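Local coordinates for Hydrogenase/urease maturation factor HypB (Helicobacter pylori, PDB 4LPS), which binds and slowly hydrolyses GTP, an activity essential for inserting nickel into [NiFe] hydrogenase, and is also required for urease maturation, at residues S28-K33 / H107-M112; E39-E44 / G115-L120; L46-F51 / D130-E135; K73-E78 / G124-S129; G149-I154 / N235-H240. All blocks are in the same frame, centred on the assembly; numbering follows the deposited sequence.

The five contacts illustrate how chemistry follows depth in a parallel-sheet GTPase. Contact 3, the most central, joins strands 47-52 and 131-135 by a backbone ladder and apolar side chains. Contact 4 is also buried and extends this region to neighbouring strand 74-80, but through side chains and a loop. On the other flank, contact 5 brings the C-terminal tail to strand 152-158, partly buried and joined by one backbone bond, bridging waters and Met-aromatic packing; Tyr47 of contact 3 reaches Tyr236 of contact 5. Contacts 1 and 2 share helices 29-43 and 110-122: at the surface, contact 1 relies on an amide and waters, while the partly buried contact 2 combines aromatic packing with a salt bridge.

Contact 1 (S28-K33 / H107-M112)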
# COMPACT_ATOMS: atom_id res chain seq x y z
N SER A 28 -8.98 14.81 15.35
CA SER A 28 -9.09 15.04 13.91
C SER A 28 -7.87 15.75 13.32
O SER A 28 -7.85 16.01 12.13
CB SER A 28 -10.35 15.84 13.58
OG SER A 28 -11.52 15.03 13.65
N LYS A 29 -6.87 16.05 14.15
CA LYS A 29 -5.67 16.75 13.68
C LYS A 29 -5.07 16.04 12.47
O LYS A 29 -4.80 16.67 11.44
CB LYS A 29 -4.64 16.87 14.81
CG LYS A 29 -3.42 17.74 14.50
CD LYS A 29 -2.20 16.92 14.07
CE LYS A 29 -0.94 17.78 13.99
NZ LYS A 29 0.24 17.01 13.51
N ASN A 30 -4.86 14.73 12.59
CA ASN A 30 -4.41 13.95 11.44
C ASN A 30 -5.52 13.86 10.41
O ASN A 30 -5.27 13.91 9.20
CB ASN A 30 -3.94 12.56 11.85
CG ASN A 30 -3.33 11.79 10.69
OD1 ASN A 30 -2.23 12.10 10.23
ND2 ASN A 30 -4.05 10.79 10.20
N ASP A 31 -6.76 13.68 10.88
CA ASP A 31 -7.93 13.60 10.01
C ASP A 31 -8.11 14.88 9.18
O ASP A 31 -8.43 14.82 8.00
CB ASP A 31 -9.19 13.33 10.83
CG ASP A 31 -9.55 11.86 10.89
OD1 ASP A 31 -8.77 11.02 10.38
OD2 ASP A 31 -10.62 11.54 11.46
N ILE A 32 -7.93 16.03 9.82
CA ILE A 32 -7.98 17.31 9.11
C ILE A 32 -6.90 17.36 8.04
O ILE A 32 -7.18 17.65 6.87
CB ILE A 32 -7.79 18.51 10.07
CG1 ILE A 32 -8.98 18.64 11.03
CG2 ILE A 32 -7.63 19.80 9.28
CD1 ILE A 32 -10.30 18.89 10.33
N LYS A 33 -5.67 17.07 8.44
CA LYS A 33 -4.52 17.10 7.53
C LYS A 33 -4.65 16.09 6.39
O LYS A 33 -4.23 16.35 5.26
CB LYS A 33 -3.22 16.86 8.30
CG LYS A 33 -1.98 17.14 7.48
CD LYS A 33 -2.02 18.56 6.93
CE LYS A 33 -0.71 18.94 6.26
NZ LYS A 33 -0.82 20.23 5.51
N HIS A 107 4.81 4.60 12.15
CA HIS A 107 3.73 4.79 11.20
C HIS A 107 3.92 6.11 10.47
O HIS A 107 4.69 6.97 10.91
CB HIS A 107 2.39 4.78 11.92
CG HIS A 107 2.24 5.90 12.91
ND1 HIS A 107 2.64 5.79 14.22
CD2 HIS A 107 1.76 7.16 12.76
CE1 HIS A 107 2.40 6.93 14.84
NE2 HIS A 107 1.87 7.78 13.98
N LEU A 108 3.21 6.28 9.36
CA LEU A 108 3.19 7.56 8.68
C LEU A 108 2.00 8.39 9.15
O LEU A 108 0.97 7.85 9.56
CB LEU A 108 3.14 7.37 7.16
CG LEU A 108 4.44 6.84 6.56
CD1 LEU A 108 4.32 6.65 5.05
CD2 LEU A 108 5.61 7.75 6.90
N GLU A 109 2.15 9.71 9.09
CA GLU A 109 1.05 10.62 9.35
C GLU A 109 0.90 11.57 8.16
O GLU A 109 1.85 11.78 7.41
CB GLU A 109 1.27 11.39 10.65
CG GLU A 109 1.26 10.50 11.88
CD GLU A 109 1.68 11.23 13.14
OE1 GLU A 109 1.63 10.63 14.23
OE2 GLU A 109 2.09 12.41 13.03
N ALA A 110 -0.30 12.13 7.99
CA ALA A 110 -0.60 12.96 6.83
C ALA A 110 0.36 14.13 6.66
O ALA A 110 0.72 14.48 5.54
CB ALA A 110 -2.03 13.46 6.91
N SER A 111 0.76 14.75 7.77
CA SER A 111 1.70 15.86 7.73
C SER A 111 3.06 15.44 7.16
O SER A 111 3.78 16.27 6.60
CB SER A 111 1.86 16.46 9.13
OG SER A 111 2.27 15.47 10.06
N MET A 112 3.41 14.16 7.31
CA MET A 112 4.67 13.65 6.78
C MET A 112 4.65 13.53 5.26
O MET A 112 5.68 13.68 4.60
CB MET A 112 4.99 12.27 7.37
CG MET A 112 5.20 12.24 8.88
SD MET A 112 5.47 10.54 9.45
CE MET A 112 5.16 10.69 11.21
O HOH W 1 1.36 14.63 12.42
O HOH W 2 -0.91 14.41 10.28
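Asn30 of helix 29-43 reaches the first turn of helix 110-122 at Ala110, a helix-to-helix contact on the outside of this SIMIBI-class GTPase. With CG anti to the backbone N (chi1 -174°), the amide is carried across, and Asn30 OD1 accepts Ala110 N at 3.0 Å. The bond is nearly straight (166°) and lies in the carbonyl plane, while ND2 turns to Asn147 O. A water 2.7 Å from Asn30 OD1 donates to that oxygen and accepts from Ser111 N, connecting one amide oxygen to two successive N-H groups. Lys33 CG, anti to the backbone N (chi1 -169°), lies 3.7 Å from Ala110 CB; a bend at chi2 then carries the chain on to NZ, which forms a salt bridge with Glu114. Glu109 extends the other way: Glu109 OE1 accepts His107 NE2 at 2.9 Å on its anti side, probably steadying a ring inferred to bind nickel in the nucleotide-free state. A second water hydrogen-bonds to Ser111 OG at 2.7 Å and accepts a weak bond from Lys29 NZ.

Contact 2 (E39-E44 / G115-L120); sequences ERYLKE and GAFDLL. With PO4 (phosphate ion), chain I.
Arg40 and Phe117 lie between helices 29-43 and 110-122, which belong to the helical layer on one face of the P-loop NTPase sheet. The short helical segments 39-43 and 115-120 are 12.3 Å apart at the axes and inclined by 19°, a wide separation bridged by long side chains. The charged part is the salt bridge from Arg40 to Asp118. NH1 and NH2 both converge end-on on one carboxylate oxygen; the shorter bond, Arg40 NH2 to Asp118 OD1 at 2.8 Å, uses its syn lone pair. A bend at chi3 (65°) turns the Arg40 guanidinium so that its other edge serves a phosphate ion, probably from the crystallisation liquor. Arg40 NE donates to phosphate O4 at 2.8 Å and Arg40 NH1 to phosphate O2 at 2.9 Å, making four bonds near the guanidinium plane that should fix its rotation. Packing round the Phe117 ring accounts for the rest. Phe117 CD1 sits over the centre of one face of the Arg40 guanidinium, 3.6 Å above it. Farther round, Phe117 CE2 comes 3.6 Å from Tyr41 CD1, near the plane of the tyrosine, whose OH bonds to Leu148 O. Glu44 CG rests 3.6 Å from Phe117 CZ.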
# COMPACT_ATOMS: atom_id res chain seq x y z
N GLU A 39 -7.36 16.85 -0.89
CA GLU A 39 -7.61 17.96 -1.81
C GLU A 39 -6.51 18.08 -2.86
O GLU A 39 -6.78 18.22 -4.05
CB GLU A 39 -7.72 19.29 -1.04
CG GLU A 39 -8.84 19.34 -0.01
CD GLU A 39 -8.86 20.65 0.75
OE1 GLU A 39 -9.34 20.66 1.90
OE2 GLU A 39 -8.38 21.67 0.20
N ARG A 40 -5.26 18.02 -2.40
CA ARG A 40 -4.11 18.15 -3.28
C ARG A 40 -3.95 16.94 -4.20
O ARG A 40 -3.54 17.10 -5.35
CB ARG A 40 -2.83 18.36 -2.47
CG ARG A 40 -2.89 19.57 -1.55
CD ARG A 40 -1.53 19.93 -0.99
NE ARG A 40 -0.60 20.35 -2.04
CZ ARG A 40 0.71 20.49 -1.87
NH1 ARG A 40 1.47 20.88 -2.89
NH2 ARG A 40 1.25 20.24 -0.69
N TYR A 41 -4.26 15.76 -3.69
CA TYR A 41 -4.21 14.54 -4.51
C TYR A 41 -5.10 14.66 -5.72
O TYR A 41 -4.70 14.35 -6.85
CB TYR A 41 -4.64 13.31 -3.70
CG TYR A 41 -3.80 12.96 -2.49
CD1 TYR A 41 -2.49 13.39 -2.38
CD2 TYR A 41 -4.32 12.17 -1.48
CE1 TYR A 41 -1.73 13.06 -1.28
CE2 TYR A 41 -3.57 11.83 -0.38
CZ TYR A 41 -2.27 12.28 -0.28
OH TYR A 41 -1.53 11.93 0.82
N LEU A 42 -6.32 15.14 -5.48
CA LEU A 42 -7.32 15.28 -6.53
C LEU A 42 -6.96 16.41 -7.48
O LEU A 42 -7.17 16.32 -8.69
CB LEU A 42 -8.70 15.51 -5.91
CG LEU A 42 -9.17 14.41 -4.95
CD1 LEU A 42 -10.56 14.68 -4.39
CD2 LEU A 42 -9.11 13.04 -5.61
N LYS A 43 -6.41 17.49 -6.92
CA LYS A 43 -5.94 18.62 -7.71
C LYS A 43 -4.89 18.16 -8.72
O LYS A 43 -4.88 18.61 -9.87
CB LYS A 43 -5.35 19.70 -6.80
CG LYS A 43 -5.25 21.07 -7.44
CD LYS A 43 -5.12 22.15 -6.37
CE LYS A 43 -6.34 22.18 -5.46
NZ LYS A 43 -6.15 23.10 -4.31
N GLU A 44 -3.99 17.29 -8.28
CA GLU A 44 -2.92 16.78 -9.13
C GLU A 44 -3.38 15.59 -9.96
O GLU A 44 -2.59 15.01 -10.71
CB GLU A 44 -1.72 16.38 -8.27
CG GLU A 44 -1.08 17.55 -7.54
CD GLU A 44 -0.05 18.26 -8.37
OE1 GLU A 44 0.45 19.32 -7.93
OE2 GLU A 44 0.27 17.77 -9.48
N GLY A 115 5.65 16.98 2.75
CA GLY A 115 7.01 17.27 2.34
C GLY A 115 7.43 16.46 1.13
O GLY A 115 7.98 17.01 0.18
N ALA A 116 7.17 15.16 1.18
CA ALA A 116 7.50 14.27 0.07
C ALA A 116 6.69 14.62 -1.17
O ALA A 116 7.21 14.59 -2.29
CB ALA A 116 7.26 12.82 0.47
N PHE A 117 5.43 14.96 -0.96
CA PHE A 117 4.52 15.38 -2.03
C PHE A 117 5.06 16.61 -2.76
O PHE A 117 5.07 16.66 -3.99
CB PHE A 117 3.13 15.66 -1.45
CG PHE A 117 2.06 15.89 -2.48
CD1 PHE A 117 1.74 17.17 -2.91
CD2 PHE A 117 1.34 14.82 -2.99
CE1 PHE A 117 0.75 17.38 -3.85
CE2 PHE A 117 0.34 15.02 -3.93
CZ PHE A 117 0.04 16.31 -4.36
N ASP A 118 5.48 17.61 -2.00
CA ASP A 118 6.01 18.84 -2.57
C ASP A 118 7.26 18.60 -3.42
O ASP A 118 7.40 19.17 -4.50
CB ASP A 118 6.33 19.85 -1.46
CG ASP A 118 5.08 20.42 -0.83
OD1 ASP A 118 3.98 20.21 -1.38
OD2 ASP A 118 5.19 21.08 0.23
N LEU A 119 8.17 17.76 -2.92
CA LEU A 119 9.37 17.40 -3.67
C LEU A 119 9.02 16.70 -4.98
O LEU A 119 9.53 17.07 -6.04
CB LEU A 119 10.28 16.49 -2.84
CG LEU A 119 10.96 17.06 -1.59
CD1 LEU A 119 11.68 15.96 -0.85
CD2 LEU A 119 11.94 18.16 -1.96
N LEU A 120 8.16 15.70 -4.90
CA LEU A 120 7.72 14.95 -6.07
C LEU A 120 7.03 15.85 -7.08
O LEU A 120 7.15 15.66 -8.29
CB LEU A 120 6.81 13.80 -5.66
CG LEU A 120 7.50 12.61 -4.99
CD1 LEU A 120 6.48 11.64 -4.44
CD2 LEU A 120 8.43 11.92 -5.97
P PO4 I . -1.26 21.37 -5.51
O1 PO4 I . -2.00 20.91 -6.74
O2 PO4 I . 0.05 20.64 -5.44
O3 PO4 I . -0.99 22.86 -5.58
O4 PO4 I . -2.08 21.08 -4.28

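Contact 3 (L46-F51 / D130-E135); sequences LYVLNF and DFLIIE. With MG (magnesium ion), chain C.
Leu132 N approaches Tyr47 O at 3.1 Å from well above the carbonyl plane, 45° out of it, although the rungs around it are ordinary parallel-strand bonds. At the far end of the ladder, Phe51 N donates to Ile134 O at 2.8 Å. Tyr47, Leu49 and Phe51 thus alternate with Asp130, Leu132 and Ile134 through five backbone bonds. Side chains pair off on both faces. On one, Tyr47 and Phe131 run alongside each other from neighbouring strands, with CD2 of Tyr47 3.7 Å from CE2 of Phe131 and the ring planes at 84°. Farther along that face, Ile133 CG2 touches the edge of the Phe51 ring, 3.6 Å from Phe51 CD2. The opposite face carries Val48 beside Leu132, and Val48 CG1 meets Ile134 CD1 at 4.0 Å; helix 110-122 covers this side through Phe117, Leu120 and Ile113. Where the strands end, Glu135 runs out extended, CG anti to the backbone N (chi1 -173°), and Glu135 OE1 binds the magnesium ion at 2.4 Å. Thr60 and Asp86 also bind this ion beside GDP, an arrangement characteristic of the nucleotide site at the C-terminal edge of a P-loop GTPase sheet.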
# COMPACT_ATOMS: atom_id res chain seq x y z
N LEU A 46 -4.26 12.57 -8.95
CA LEU A 46 -3.60 11.36 -8.49
C LEU A 46 -4.56 10.39 -7.81
O LEU A 46 -5.37 10.79 -6.97
CB LEU A 46 -2.46 11.69 -7.53
CG LEU A 46 -1.39 12.67 -8.03
CD1 LEU A 46 -0.54 13.16 -6.87
CD2 LEU A 46 -0.52 11.99 -9.08
N TYR A 47 -4.46 9.11 -8.18
CA TYR A 47 -5.13 8.06 -7.44
C TYR A 47 -4.14 7.50 -6.42
O TYR A 47 -3.11 6.93 -6.80
CB TYR A 47 -5.64 6.95 -8.37
CG TYR A 47 -6.71 6.08 -7.74
CD1 TYR A 47 -8.01 6.53 -7.60
CD2 TYR A 47 -6.41 4.80 -7.28
CE1 TYR A 47 -8.99 5.75 -7.03
CE2 TYR A 47 -7.38 4.00 -6.71
CZ TYR A 47 -8.67 4.48 -6.59
OH TYR A 47 -9.64 3.69 -6.01
N VAL A 48 -4.43 7.68 -5.14
CA VAL A 48 -3.46 7.42 -4.10
C VAL A 48 -3.70 6.10 -3.37
O VAL A 48 -4.81 5.83 -2.91
CB VAL A 48 -3.42 8.57 -3.08
CG1 VAL A 48 -2.39 8.32 -2.01
CG2 VAL A 48 -3.13 9.88 -3.80
N LEU A 49 -2.65 5.29 -3.28
CA LEU A 49 -2.72 3.99 -2.61
C LEU A 49 -1.82 3.97 -1.39
O LEU A 49 -0.71 4.50 -1.41
CB LEU A 49 -2.33 2.86 -3.57
CG LEU A 49 -3.02 2.84 -4.94
CD1 LEU A 49 -2.43 1.76 -5.83
CD2 LEU A 49 -4.51 2.63 -4.78
N ASN A 50 -2.33 3.39 -0.30
CA ASN A 50 -1.58 3.25 0.93
C ASN A 50 -1.38 1.77 1.27
O ASN A 50 -2.33 1.08 1.65
CB ASN A 50 -2.29 3.98 2.08
CG ASN A 50 -1.66 3.72 3.43
OD1 ASN A 50 -0.44 3.59 3.54
ND2 ASN A 50 -2.49 3.65 4.46
N PHE A 51 -0.15 1.29 1.11
CA PHE A 51 0.15 -0.12 1.36
C PHE A 51 0.69 -0.35 2.76
O PHE A 51 1.69 0.25 3.17
CB PHE A 51 1.14 -0.65 0.32
CG PHE A 51 0.53 -0.89 -1.03
CD1 PHE A 51 -0.15 -2.07 -1.29
CD2 PHE A 51 0.63 0.06 -2.03
CE1 PHE A 51 -0.72 -2.30 -2.54
CE2 PHE A 51 0.06 -0.16 -3.28
CZ PHE A 51 -0.61 -1.34 -3.53
N ASP A 130 -0.28 8.59 -12.75
CA ASP A 130 -1.70 8.36 -12.49
C ASP A 130 -1.91 7.93 -11.05
O ASP A 130 -2.99 8.11 -10.48
CB ASP A 130 -2.26 7.30 -13.45
CG ASP A 130 -2.29 7.78 -14.88
OD1 ASP A 130 -2.53 8.98 -15.10
OD2 ASP A 130 -2.07 6.95 -15.79
N PHE A 131 -0.86 7.37 -10.47
CA PHE A 131 -0.93 6.86 -9.11
C PHE A 131 0.18 7.44 -8.25
O PHE A 131 1.32 7.60 -8.70
CB PHE A 131 -0.82 5.33 -9.10
CG PHE A 131 -1.94 4.63 -9.82
CD1 PHE A 131 -1.90 4.46 -11.20
CD2 PHE A 131 -3.02 4.12 -9.12
CE1 PHE A 131 -2.93 3.80 -11.86
CE2 PHE A 131 -4.05 3.46 -9.77
CZ PHE A 131 -4.01 3.30 -11.14
N LEU A 132 -0.16 7.78 -7.01
CA LEU A 132 0.86 8.06 -6.01
C LEU A 132 0.75 6.97 -4.96
O LEU A 132 -0.30 6.78 -4.35
CB LEU A 132 0.66 9.45 -5.38
CG LEU A 132 1.51 9.73 -4.14
CD1 LEU A 132 2.98 9.93 -4.50
CD2 LEU A 132 1.00 10.95 -3.39
N ILE A 133 1.84 6.25 -4.77
CA ILE A 133 1.82 5.08 -3.90
C ILE A 133 2.59 5.33 -2.62
O ILE A 133 3.77 5.69 -2.64
CB ILE A 133 2.38 3.84 -4.63
CG1 ILE A 133 1.48 3.48 -5.82
CG2 ILE A 133 2.49 2.66 -3.68
CD1 ILE A 133 1.85 2.19 -6.54
N ILE A 134 1.91 5.16 -1.50
CA ILE A 134 2.52 5.27 -0.19
C ILE A 134 2.85 3.88 0.35
O ILE A 134 1.94 3.07 0.56
CB ILE A 134 1.58 6.01 0.80
CG1 ILE A 134 1.27 7.42 0.29
CG2 ILE A 134 2.20 6.07 2.19
CD1 ILE A 134 0.15 8.11 1.04
N GLU A 135 4.13 3.60 0.54
CA GLU A 135 4.52 2.39 1.25
C GLU A 135 4.77 2.72 2.71
O GLU A 135 5.75 3.38 3.06
CB GLU A 135 5.76 1.73 0.62
CG GLU A 135 6.06 0.37 1.25
CD GLU A 135 7.35 -0.27 0.76
OE1 GLU A 135 8.10 -0.81 1.61
OE2 GLU A 135 7.61 -0.23 -0.45
MG MG C . 10.06 -2.19 1.98
O HOH W 3 11.87 -3.54 2.20

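Contact 4 (K73-E78 / G124-S129); sequences KFCVVE and GALEKS
Cys75, Ser129 and Lys73 carry this contact between the start of strand 74-80 and the loop after helix 110-122. The Cys75 sulfur occupies the crowded position between the backbone N and the carbonyl carbon (chi1 57°), which directs it into the curve of the loop. There Cys75 SG meets Leu126 CD2 at 3.6 Å, while Cys75 CB faces Ala125 CB at 4.2 Å. Ser129 OG lies 3.6 Å from Cys75 SG. That Ser129 hydroxyl donates its proton back within the loop, to Ala125 O at 2.6 Å, so a buried polar atom is satisfied locally while its flank lies against the strand. The loop belongs to a beta-alpha-beta crossover: it returns the chain from helix 110-122 to strand 131-135, the neighbour of 74-80 in the parallel sheet. Gly124 ends the helix in a Schellman motif with positive phi (88°), and a type I turn from Leu126 to Ser129 swings the chain round. Beyond it, the backbone of Lys73 bonds with Asp130 and Phe131, beginning the pairing of the two strands. Lys73 lends mainly the root of its side chain, with Lys73 CB 3.6 Å from Lys128 O, while the rest of the extended chain runs off beyond the loop.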
# COMPACT_ATOMS: atom_id res chain seq x y z
N LYS A 73 1.48 3.97 -14.36
CA LYS A 73 2.34 5.12 -14.12
C LYS A 73 2.20 5.63 -12.70
O LYS A 73 1.14 6.11 -12.31
CB LYS A 73 2.01 6.25 -15.10
CG LYS A 73 2.07 5.84 -16.56
CD LYS A 73 1.38 6.88 -17.43
CE LYS A 73 1.19 6.38 -18.85
NZ LYS A 73 0.37 7.31 -19.66
N PHE A 74 3.27 5.50 -11.92
CA PHE A 74 3.22 5.87 -10.51
C PHE A 74 4.54 6.40 -9.97
O PHE A 74 5.61 6.16 -10.54
CB PHE A 74 2.77 4.67 -9.67
CG PHE A 74 3.78 3.57 -9.59
CD1 PHE A 74 3.93 2.67 -10.63
CD2 PHE A 74 4.59 3.43 -8.47
CE1 PHE A 74 4.86 1.65 -10.56
CE2 PHE A 74 5.53 2.42 -8.40
CZ PHE A 74 5.66 1.52 -9.44
N CYS A 75 4.45 7.14 -8.87
CA CYS A 75 5.62 7.54 -8.10
C CYS A 75 5.38 7.10 -6.65
O CYS A 75 4.25 6.76 -6.28
CB CYS A 75 5.88 9.04 -8.20
SG CYS A 75 4.52 10.09 -7.70
N VAL A 76 6.43 7.08 -5.84
CA VAL A 76 6.33 6.45 -4.53
C VAL A 76 6.78 7.36 -3.39
O VAL A 76 7.77 8.09 -3.50
CB VAL A 76 7.16 5.14 -4.49
CG1 VAL A 76 7.07 4.48 -3.12
CG2 VAL A 76 6.67 4.17 -5.56
N VAL A 77 6.02 7.32 -2.30
CA VAL A 77 6.46 7.87 -1.03
C VAL A 77 6.78 6.71 -0.08
O VAL A 77 5.90 5.90 0.23
CB VAL A 77 5.40 8.80 -0.41
CG1 VAL A 77 5.71 9.06 1.04
CG2 VAL A 77 5.32 10.11 -1.18
N GLU A 78 8.03 6.64 0.37
CA GLU A 78 8.48 5.51 1.19
C GLU A 78 8.57 5.89 2.66
O GLU A 78 9.17 6.91 3.01
CB GLU A 78 9.85 5.02 0.72
CG GLU A 78 9.82 4.06 -0.45
CD GLU A 78 9.32 2.69 -0.06
OE1 GLU A 78 9.08 1.88 -0.98
OE2 GLU A 78 9.18 2.41 1.15
N GLY A 124 8.47 17.04 -10.93
CA GLY A 124 7.67 16.72 -12.10
C GLY A 124 7.14 15.30 -12.09
O GLY A 124 6.52 14.85 -13.06
N ALA A 125 7.39 14.59 -11.00
CA ALA A 125 6.97 13.20 -10.87
C ALA A 125 5.45 13.05 -10.83
O ALA A 125 4.90 12.07 -11.34
CB ALA A 125 7.58 12.59 -9.62
N LEU A 126 4.77 14.02 -10.21
CA LEU A 126 3.31 13.97 -10.09
C LEU A 126 2.61 14.19 -11.43
O LEU A 126 1.58 13.57 -11.70
CB LEU A 126 2.83 15.01 -9.07
CG LEU A 126 3.30 14.84 -7.63
CD1 LEU A 126 2.56 15.81 -6.72
CD2 LEU A 126 3.11 13.41 -7.16
N GLU A 127 3.17 15.07 -12.25
CA GLU A 127 2.60 15.36 -13.56
C GLU A 127 2.53 14.12 -14.44
O GLU A 127 1.60 13.96 -15.22
CB GLU A 127 3.42 16.45 -14.27
CG GLU A 127 3.13 17.87 -13.81
CD GLU A 127 3.94 18.90 -14.57
OE1 GLU A 127 4.63 18.52 -15.53
OE2 GLU A 127 3.88 20.10 -14.20
N LYS A 128 3.52 13.24 -14.31
CA LYS A 128 3.60 12.04 -15.15
C LYS A 128 2.93 10.81 -14.54
O LYS A 128 2.94 9.74 -15.14
CB LYS A 128 5.07 11.72 -15.46
CG LYS A 128 5.83 12.88 -16.09
CD LYS A 128 7.34 12.62 -16.12
CE LYS A 128 7.99 13.34 -17.29
NZ LYS A 128 7.78 14.81 -17.23
N SER A 129 2.35 10.96 -13.36
CA SER A 129 1.81 9.80 -12.64
C SER A 129 0.29 9.78 -12.58
O SER A 129 -0.35 10.82 -12.38
CB SER A 129 2.38 9.75 -11.22
OG SER A 129 3.80 9.67 -11.23

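Contact 5 (G149-I154 / N235-H240); sequences GAAMNI and NYQSTH
Ala151 and Gln237 bring a loop leading into a strand and an irregular tail to within 4.2 Å at their CA atoms, just before segment 149-154 enters strand 152-158. One direct bond joins them: Ser238 N donates to Ala151 O at 2.8 Å. Waters extend the pairing, one donating to both Ala150 O and Ser238 O, another spanning Gly149 O and Gln237 OE1. Gln237 folds back at chi2 (-79°), which lays its amide against the methyl of Ala151, Gln237 OE1 to Ala151 CB 3.3 Å. Gln237 NE2 runs almost straight to Asn235 OD1 at 3.0 Å, holding the amide's orientation. Tyr236 and Met152 cross at about a right angle; Met152 CG touches the ring edge at Tyr236 CD2, 3.7 Å away. The Met152 sulfur stands 5.5 Å from the centroid of the Tyr236 ring, an oblique Met-aromatic contact, while the tyrosine OH bonds to Asp177. Ser238 OG accepts His240 N at 3.1 Å, forming an ST turn. With Asn235 as the C-prime residue of the Schellman motif ending helix 218-234, the arrangement is a helix stop followed by a C-terminal tail docked at the entrance to an inner strand of the P-loop NTPase fold.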
# COMPACT_ATOMS: atom_id res chain seq x y z
N GLY A 149 -5.37 10.09 3.59
CA GLY A 149 -6.12 10.64 2.47
C GLY A 149 -6.15 9.74 1.25
O GLY A 149 -6.53 10.18 0.16
N ALA A 150 -5.75 8.48 1.41
CA ALA A 150 -5.65 7.56 0.29
C ALA A 150 -7.02 7.18 -0.27
O ALA A 150 -8.02 7.16 0.46
CB ALA A 150 -4.90 6.30 0.70
N ALA A 151 -7.06 6.89 -1.57
CA ALA A 151 -8.25 6.34 -2.21
C ALA A 151 -8.44 4.89 -1.79
O ALA A 151 -9.56 4.43 -1.59
CB ALA A 151 -8.14 6.46 -3.72
N MET A 152 -7.33 4.17 -1.68
CA MET A 152 -7.36 2.79 -1.22
C MET A 152 -6.27 2.52 -0.20
O MET A 152 -5.13 2.98 -0.34
CB MET A 152 -7.21 1.80 -2.38
CG MET A 152 -8.24 1.93 -3.50
SD MET A 152 -8.11 0.57 -4.68
CE MET A 152 -8.90 -0.75 -3.75
N ASN A 153 -6.64 1.78 0.83
CA ASN A 153 -5.69 1.26 1.80
C ASN A 153 -5.62 -0.25 1.64
O ASN A 153 -6.61 -0.95 1.85
CB ASN A 153 -6.08 1.66 3.22
CG ASN A 153 -6.27 3.15 3.37
OD1 ASN A 153 -5.30 3.90 3.54
ND2 ASN A 153 -7.51 3.61 3.30
N ILE A 154 -4.46 -0.74 1.24
CA ILE A 154 -4.31 -2.15 0.90
C ILE A 154 -3.30 -2.83 1.82
O ILE A 154 -2.20 -2.32 2.05
CB ILE A 154 -3.89 -2.31 -0.57
CG1 ILE A 154 -4.98 -1.70 -1.47
CG2 ILE A 154 -3.68 -3.78 -0.90
CD1 ILE A 154 -4.56 -1.50 -2.91
N ASN A 235 -12.94 5.77 -9.94
CA ASN A 235 -12.59 6.71 -8.87
C ASN A 235 -13.13 6.22 -7.53
O ASN A 235 -13.83 6.95 -6.82
CB ASN A 235 -13.10 8.12 -9.17
CG ASN A 235 -12.55 9.15 -8.19
OD1 ASN A 235 -11.38 9.11 -7.82
ND2 ASN A 235 -13.41 10.08 -7.77
N TYR A 236 -12.84 4.97 -7.19
CA TYR A 236 -13.15 4.46 -5.86
C TYR A 236 -12.37 5.24 -4.82
O TYR A 236 -11.15 5.35 -4.89
CB TYR A 236 -12.82 2.97 -5.74
CG TYR A 236 -12.99 2.44 -4.33
CD1 TYR A 236 -14.24 2.05 -3.86
CD2 TYR A 236 -11.90 2.33 -3.47
CE1 TYR A 236 -14.39 1.57 -2.57
CE2 TYR A 236 -12.05 1.86 -2.19
CZ TYR A 236 -13.30 1.48 -1.74
OH TYR A 236 -13.44 1.00 -0.46
N GLN A 237 -13.09 5.77 -3.83
CA GLN A 237 -12.46 6.51 -2.75
C GLN A 237 -12.98 5.99 -1.43
O GLN A 237 -14.15 6.18 -1.09
CB GLN A 237 -12.74 8.01 -2.88
CG GLN A 237 -12.15 8.64 -4.14
CD GLN A 237 -10.66 8.92 -4.00
OE1 GLN A 237 -10.12 8.93 -2.90
NE2 GLN A 237 -10.00 9.14 -5.13
N SER A 238 -12.09 5.33 -0.68
CA SER A 238 -12.47 4.70 0.58
C SER A 238 -13.07 5.71 1.56
O SER A 238 -12.56 6.82 1.72
CB SER A 238 -11.25 4.03 1.22
OG SER A 238 -11.58 3.49 2.49
N THR A 239 -14.16 5.31 2.19
CA THR A 239 -14.80 6.15 3.19
C THR A 239 -14.44 5.66 4.59
O THR A 239 -15.10 6.01 5.56
CB THR A 239 -16.33 6.16 3.04
OG1 THR A 239 -16.83 4.82 3.18
CG2 THR A 239 -16.74 6.70 1.68
N HIS A 240 -13.39 4.85 4.68
CA HIS A 240 -13.01 4.25 5.95
C HIS A 240 -12.59 5.29 6.97
O HIS A 240 -11.82 6.20 6.67
CB HIS A 240 -11.88 3.24 5.79
CG HIS A 240 -11.51 2.57 7.07
ND1 HIS A 240 -12.29 1.59 7.65
CD2 HIS A 240 -10.47 2.77 7.92
CE1 HIS A 240 -11.73 1.20 8.78
NE2 HIS A 240 -10.63 1.90 8.97
O HOH W 4 -7.77 10.10 -2.43
O HOH W 5 -10.55 8.41 0.76
O HOH W 6 -9.85 2.05 3.45